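Local coordinates for protein putative sortase (Streptococcus pneumoniae, PDB 2W1K) that probably acts as a pilus-associated class C sortase, a cysteine transpeptidase that covalently links pilin subunits into the pneumococcal pilus fibre, at residues Q140-E151 with L186-K197. Residues are numbered along the deposited sequence; the frame is centred on the assembly and turned at random.
Sequences QEIVEYQMMDTE and LVNFERVAVYQK. With MES (2-(N-morpholino)-ethanesulfonic acid), chain C.
Asn188 ND2 is gripped by two carboxylates at once: it lies 2.7 Å from Asp149 OD1, which sits in the amide plane, and 2.9 Å from Glu151 OE2, tilted from that plane and offering its anti lone pair. The first bond is nearly straight (170°), the second more bent. Arg107 reaches both Glu151 OE2 and Asn188 OD1, and Thr171 also bonds that amide oxygen; together these partners fix the rotation of the buried amide, and the arginine would probably offset part of the negative charge of the two acids. Asp149 owes its place to a classic bulge, in which Met148 and Asp149 both face Asn188.

A second classic bulge sets Val192 and Ala193 opposite Glu144. From the residue facing this bulge, the extended Glu144 side chain, with CG trans to the backbone N, runs out to the hydroxyl of Tyr195. That hydroxyl donates to OE1 over 3.0 Å; OE1 meets the ring at its edge, and the carboxylate is nearly coplanar with it.

On the face carrying Val143, Tyr145 and Arg191, the guanidinium has Val143 CG1 over the centre of one face, 3.6 Å above its plane. Its NH2 donates to Tyr145 OH across 3.1 Å, with the phenol ring turned 84° from the guanidinium. A bend at chi3 (-67°) turns the arginine's end toward this hydroxyl and the MES sulfonate, where NH1 lies 2.8 Å from O2S. At the other end of the buffer molecule, Glu141 OE2 accepts from both MES N4 and Gln196 NE2.

Between the arginine and the Asn188 end, Met147 CB makes an off-centre CH-pi contact with the Phe189 ring, and CG lies over one face toward the rim. The whole is an antiparallel ladder, twice bulged, joining neighbouring strands 141-153 and 183-196 within the sortase beta-barrel fold.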
loop_
_atom_site.group_PDB
_atom_site.type_symbol
_atom_site.label_atom_id
_atom_site.label_comp_id
_atom_site.label_asym_id
_atom_site.label_seq_id
_atom_site.Cartn_x
_atom_site.Cartn_y
_atom_site.Cartn_z
ATOM N N GLN A 140 9.952 -9.442 -6.697
ATOM C CA GLN A 140 10.341 -9.876 -8.073
ATOM C C GLN A 140 9.737 -9.104 -9.192
ATOM O O GLN A 140 10.096 -9.351 -10.322
ATOM C CB GLN A 140 9.875 -11.328 -8.316
ATOM C CG GLN A 140 10.224 -12.226 -7.174
ATOM C CD GLN A 140 11.588 -12.852 -7.263
ATOM O OE1 GLN A 140 12.330 -12.968 -6.265
ATOM N NE2 GLN A 140 11.917 -13.333 -8.420
ATOM N N GLU A 141 8.761 -8.258 -8.883
ATOM C CA GLU A 141 8.056 -7.456 -9.869
ATOM C C GLU A 141 7.848 -6.012 -9.326
ATOM O O GLU A 141 7.619 -5.803 -8.112
ATOM C CB GLU A 141 6.655 -8.011 -10.059
ATOM C CG GLU A 141 6.679 -9.490 -10.408
ATOM C CD GLU A 141 5.292 -10.092 -10.487
ATOM O OE1 GLU A 141 4.650 -10.123 -9.400
ATOM O OE2 GLU A 141 4.792 -10.509 -11.595
ATOM N N ILE A 142 7.778 -5.041 -10.247
ATOM C CA ILE A 142 7.401 -3.724 -9.882
ATOM C C ILE A 142 6.092 -3.465 -10.546
ATOM O O ILE A 142 5.953 -3.643 -11.782
ATOM C CB ILE A 142 8.461 -2.665 -10.281
ATOM C CG1 ILE A 142 9.701 -2.715 -9.376
ATOM C CG2 ILE A 142 7.831 -1.292 -9.952
ATOM C CD1 ILE A 142 11.080 -2.048 -10.002
ATOM N N VAL A 143 5.080 -3.052 -9.789
ATOM C CA VAL A 143 3.764 -2.867 -10.444
ATOM C C VAL A 143 3.690 -1.366 -10.564
ATOM O O VAL A 143 4.054 -0.667 -9.616
ATOM C CB VAL A 143 2.626 -3.356 -9.550
ATOM C CG1 VAL A 143 1.284 -3.082 -10.170
ATOM C CG2 VAL A 143 2.862 -4.872 -9.219
ATOM N N GLU A 144 3.205 -0.890 -11.694
ATOM C CA GLU A 144 3.097 0.544 -11.926
ATOM C C GLU A 144 1.619 0.931 -11.871
ATOM O O GLU A 144 0.797 0.209 -12.421
ATOM C CB GLU A 144 3.757 0.953 -13.299
ATOM C CG GLU A 144 3.532 2.472 -13.454
ATOM C CD GLU A 144 3.994 2.979 -14.796
ATOM O OE1 GLU A 144 4.853 2.311 -15.427
ATOM O OE2 GLU A 144 3.503 4.054 -15.213
ATOM N N TYR A 145 1.300 2.022 -11.169
ATOM C CA TYR A 145 -0.071 2.628 -11.146
ATOM C C TYR A 145 -0.032 4.109 -11.525
ATOM O O TYR A 145 0.976 4.743 -11.505
ATOM C CB TYR A 145 -0.605 2.584 -9.675
ATOM C CG TYR A 145 -0.872 1.192 -9.089
ATOM C CD1 TYR A 145 0.164 0.365 -8.624
ATOM C CD2 TYR A 145 -2.159 0.732 -8.964
ATOM C CE1 TYR A 145 -0.132 -0.879 -8.065
ATOM C CE2 TYR A 145 -2.459 -0.493 -8.400
ATOM C CZ TYR A 145 -1.451 -1.304 -7.931
ATOM O OH TYR A 145 -1.839 -2.548 -7.319
ATOM N N GLN A 146 -1.171 4.693 -11.811
ATOM C CA GLN A 146 -1.189 6.042 -12.072
ATOM C C GLN A 146 -2.396 6.709 -11.360
ATOM O O GLN A 146 -3.516 6.155 -11.293
ATOM C CB GLN A 146 -1.156 6.288 -13.579
ATOM C CG GLN A 146 -2.406 5.901 -14.227
ATOM C CD GLN A 146 -2.464 6.401 -15.672
ATOM O OE1 GLN A 146 -1.483 6.989 -16.220
ATOM N NE2 GLN A 146 -3.604 6.166 -16.289
ATOM N N MET A 147 -2.123 7.891 -10.813
ATOM C CA MET A 147 -3.169 8.658 -10.107
ATOM C C MET A 147 -4.361 8.992 -10.976
ATOM O O MET A 147 -4.215 9.584 -12.103
ATOM C CB MET A 147 -2.563 9.859 -9.458
ATOM C CG MET A 147 -3.429 10.438 -8.282
ATOM S SD MET A 147 -4.635 11.532 -8.986
ATOM C CE MET A 147 -4.926 12.713 -7.654
ATOM N N MET A 148 -5.523 8.558 -10.488
ATOM C CA MET A 148 -6.784 8.739 -11.169
ATOM C C MET A 148 -7.636 9.873 -10.573
ATOM O O MET A 148 -8.112 10.754 -11.326
ATOM C CB MET A 148 -7.628 7.470 -11.139
ATOM C CG MET A 148 -7.046 6.285 -11.851
ATOM S SD MET A 148 -7.051 6.445 -13.653
ATOM C CE MET A 148 -5.448 7.213 -13.983
ATOM N N ASP A 149 -7.865 9.872 -9.249
ATOM C CA ASP A 149 -8.780 10.867 -8.667
ATOM C C ASP A 149 -8.637 10.808 -7.130
ATOM O O ASP A 149 -7.821 10.004 -6.615
ATOM C CB ASP A 149 -10.260 10.660 -9.144
ATOM C CG ASP A 149 -10.871 9.355 -8.618
ATOM O OD1 ASP A 149 -10.361 8.759 -7.649
ATOM O OD2 ASP A 149 -11.863 8.867 -9.196
ATOM N N THR A 150 -9.385 11.657 -6.413
ATOM C CA THR A 150 -9.348 11.701 -4.960
ATOM C C THR A 150 -10.736 11.824 -4.354
ATOM O O THR A 150 -11.708 12.161 -4.995
ATOM C CB THR A 150 -8.418 12.821 -4.460
ATOM O OG1 THR A 150 -9.052 14.081 -4.679
ATOM C CG2 THR A 150 -7.145 12.853 -5.291
ATOM N N GLU A 151 -10.841 11.488 -3.085
ATOM C CA GLU A 151 -12.055 11.739 -2.324
ATOM C C GLU A 151 -11.742 12.171 -0.932
ATOM O O GLU A 151 -10.667 11.858 -0.393
ATOM C CB GLU A 151 -12.863 10.459 -2.203
ATOM C CG GLU A 151 -12.871 9.718 -3.450
ATOM C CD GLU A 151 -13.437 8.300 -3.289
ATOM O OE1 GLU A 151 -14.528 8.172 -2.684
ATOM O OE2 GLU A 151 -12.808 7.327 -3.790
ATOM N N LEU A 186 -8.609 10.309 0.455
ATOM C CA LEU A 186 -8.330 9.127 -0.375
ATOM C C LEU A 186 -7.783 9.549 -1.714
ATOM O O LEU A 186 -8.424 10.279 -2.407
ATOM C CB LEU A 186 -9.619 8.368 -0.665
ATOM C CG LEU A 186 -10.224 7.338 0.292
ATOM C CD1 LEU A 186 -10.027 7.575 1.779
ATOM C CD2 LEU A 186 -11.684 6.926 -0.053
ATOM N N VAL A 187 -6.661 8.975 -2.126
ATOM C CA VAL A 187 -6.126 9.174 -3.436
ATOM C C VAL A 187 -6.103 7.785 -4.153
ATOM O O VAL A 187 -5.446 6.846 -3.700
ATOM C CB VAL A 187 -4.659 9.774 -3.322
ATOM C CG1 VAL A 187 -4.166 10.127 -4.690
ATOM C CG2 VAL A 187 -4.606 11.067 -2.386
ATOM N N ASN A 188 -6.874 7.645 -5.242
ATOM C CA ASN A 188 -7.012 6.409 -6.019
ATOM C C ASN A 188 -6.047 6.350 -7.166
ATOM O O ASN A 188 -5.837 7.364 -7.887
ATOM C CB ASN A 188 -8.464 6.210 -6.472
ATOM C CG ASN A 188 -9.419 6.365 -5.279
ATOM O OD1 ASN A 188 -9.227 5.708 -4.274
ATOM N ND2 ASN A 188 -10.322 7.347 -5.330
ATOM N N PHE A 189 -5.462 5.172 -7.339
ATOM C CA PHE A 189 -4.525 4.966 -8.412
ATOM C C PHE A 189 -4.971 3.735 -9.220
ATOM O O PHE A 189 -5.379 2.756 -8.607
ATOM C CB PHE A 189 -3.169 4.589 -7.795
ATOM C CG PHE A 189 -2.423 5.750 -7.184
ATOM C CD1 PHE A 189 -2.759 6.230 -5.894
ATOM C CD2 PHE A 189 -1.360 6.353 -7.879
ATOM C CE1 PHE A 189 -2.037 7.324 -5.318
ATOM C CE2 PHE A 189 -0.631 7.417 -7.296
ATOM C CZ PHE A 189 -0.980 7.883 -6.015
ATOM N N GLU A 190 -4.855 3.749 -10.565
ATOM C CA GLU A 190 -5.234 2.578 -11.349
ATOM C C GLU A 190 -3.933 1.882 -11.816
ATOM O O GLU A 190 -2.926 2.532 -12.147
ATOM C CB GLU A 190 -6.125 2.935 -12.585
ATOM C CG GLU A 190 -6.731 1.653 -13.184
ATOM C CD GLU A 190 -7.790 1.892 -14.335
ATOM O OE1 GLU A 190 -7.907 3.043 -14.739
ATOM O OE2 GLU A 190 -8.468 0.925 -14.802
ATOM N N ARG A 191 -3.973 0.564 -11.837
ATOM C CA ARG A 191 -2.853 -0.206 -12.218
ATOM C C ARG A 191 -2.619 -0.079 -13.671
ATOM O O ARG A 191 -3.574 -0.220 -14.476
ATOM C CB ARG A 191 -3.097 -1.663 -11.928
ATOM C CG ARG A 191 -1.883 -2.523 -12.406
ATOM C CD ARG A 191 -2.164 -4.068 -11.960
ATOM N NE ARG A 191 -2.146 -4.241 -10.498
ATOM C CZ ARG A 191 -1.556 -5.287 -9.878
ATOM N NH1 ARG A 191 -1.042 -6.345 -10.589
ATOM N NH2 ARG A 191 -1.477 -5.310 -8.577
ATOM N N VAL A 192 -1.346 0.119 -14.007
ATOM C CA VAL A 192 -0.957 0.213 -15.418
ATOM C C VAL A 192 -0.181 -1.005 -16.044
ATOM O O VAL A 192 -0.442 -1.419 -17.183
ATOM C CB VAL A 192 -0.168 1.618 -15.596
ATOM C CG1 VAL A 192 0.735 1.610 -16.692
ATOM C CG2 VAL A 192 -1.140 2.731 -15.646
ATOM N N ALA A 193 0.790 -1.543 -15.327
ATOM C CA ALA A 193 1.640 -2.553 -15.921
ATOM C C ALA A 193 2.361 -3.204 -14.722
ATOM O O ALA A 193 2.376 -2.642 -13.594
ATOM C CB ALA A 193 2.700 -1.880 -16.902
ATOM N N VAL A 194 2.930 -4.384 -14.973
ATOM C CA VAL A 194 3.693 -5.149 -14.014
ATOM C C VAL A 194 5.027 -5.406 -14.802
ATOM O O VAL A 194 4.990 -5.894 -15.918
ATOM C CB VAL A 194 3.040 -6.550 -13.703
ATOM C CG1 VAL A 194 3.948 -7.377 -12.834
ATOM C CG2 VAL A 194 1.676 -6.392 -12.989
ATOM N N TYR A 195 6.165 -5.119 -14.195
ATOM C CA TYR A 195 7.435 -5.413 -14.791
ATOM C C TYR A 195 8.078 -6.496 -14.022
ATOM O O TYR A 195 8.112 -6.440 -12.778
ATOM C CB TYR A 195 8.321 -4.150 -14.736
ATOM C CG TYR A 195 7.637 -2.935 -15.435
ATOM C CD1 TYR A 195 7.703 -2.760 -16.843
ATOM C CD2 TYR A 195 6.897 -1.979 -14.702
ATOM C CE1 TYR A 195 7.025 -1.702 -17.499
ATOM C CE2 TYR A 195 6.211 -0.876 -15.391
ATOM C CZ TYR A 195 6.330 -0.760 -16.781
ATOM O OH TYR A 195 5.735 0.272 -17.506
ATOM N N GLN A 196 8.666 -7.461 -14.741
ATOM C CA GLN A 196 9.457 -8.500 -14.117
ATOM C C GLN A 196 10.857 -7.993 -14.014
ATOM O O GLN A 196 11.391 -7.506 -15.001
ATOM C CB GLN A 196 9.527 -9.738 -15.070
ATOM C CG GLN A 196 8.077 -10.250 -15.463
ATOM C CD GLN A 196 7.327 -10.689 -14.147
ATOM O OE1 GLN A 196 7.829 -11.506 -13.372
ATOM N NE2 GLN A 196 6.123 -10.202 -13.980
ATOM N N LYS A 197 11.477 -8.255 -12.888
ATOM C CA LYS A 197 12.804 -7.774 -12.669
ATOM C C LYS A 197 13.779 -8.655 -13.460
ATOM O O LYS A 197 14.934 -8.315 -13.638
ATOM C CB LYS A 197 13.131 -7.777 -11.180
ATOM C CG LYS A 197 12.329 -6.673 -10.369
ATOM C CD LYS A 197 12.789 -6.735 -8.903
ATOM C CE LYS A 197 12.190 -5.639 -8.088
ATOM N NZ LYS A 197 12.875 -5.617 -6.684
HETATM O O1 MES C . 2.945 -13.553 -13.515
HETATM C C2 MES C . 2.614 -12.184 -13.746
HETATM C C3 MES C . 1.883 -11.496 -12.569
HETATM N N4 MES C . 2.244 -12.027 -11.246
HETATM C C5 MES C . 2.766 -13.398 -11.104
HETATM C C6 MES C . 3.668 -13.770 -12.301
HETATM C C7 MES C . 1.884 -11.296 -10.018
HETATM C C8 MES C . 1.349 -9.859 -10.140
HETATM S S MES C . 0.538 -9.438 -8.683
HETATM O O1S MES C . 1.444 -9.692 -7.654
HETATM O O2S MES C . 0.305 -7.952 -8.777
HETATM O O3S MES C . -0.728 -10.169 -8.644
HETATM O O HOH W 1 11.220 -11.146 -11.962
#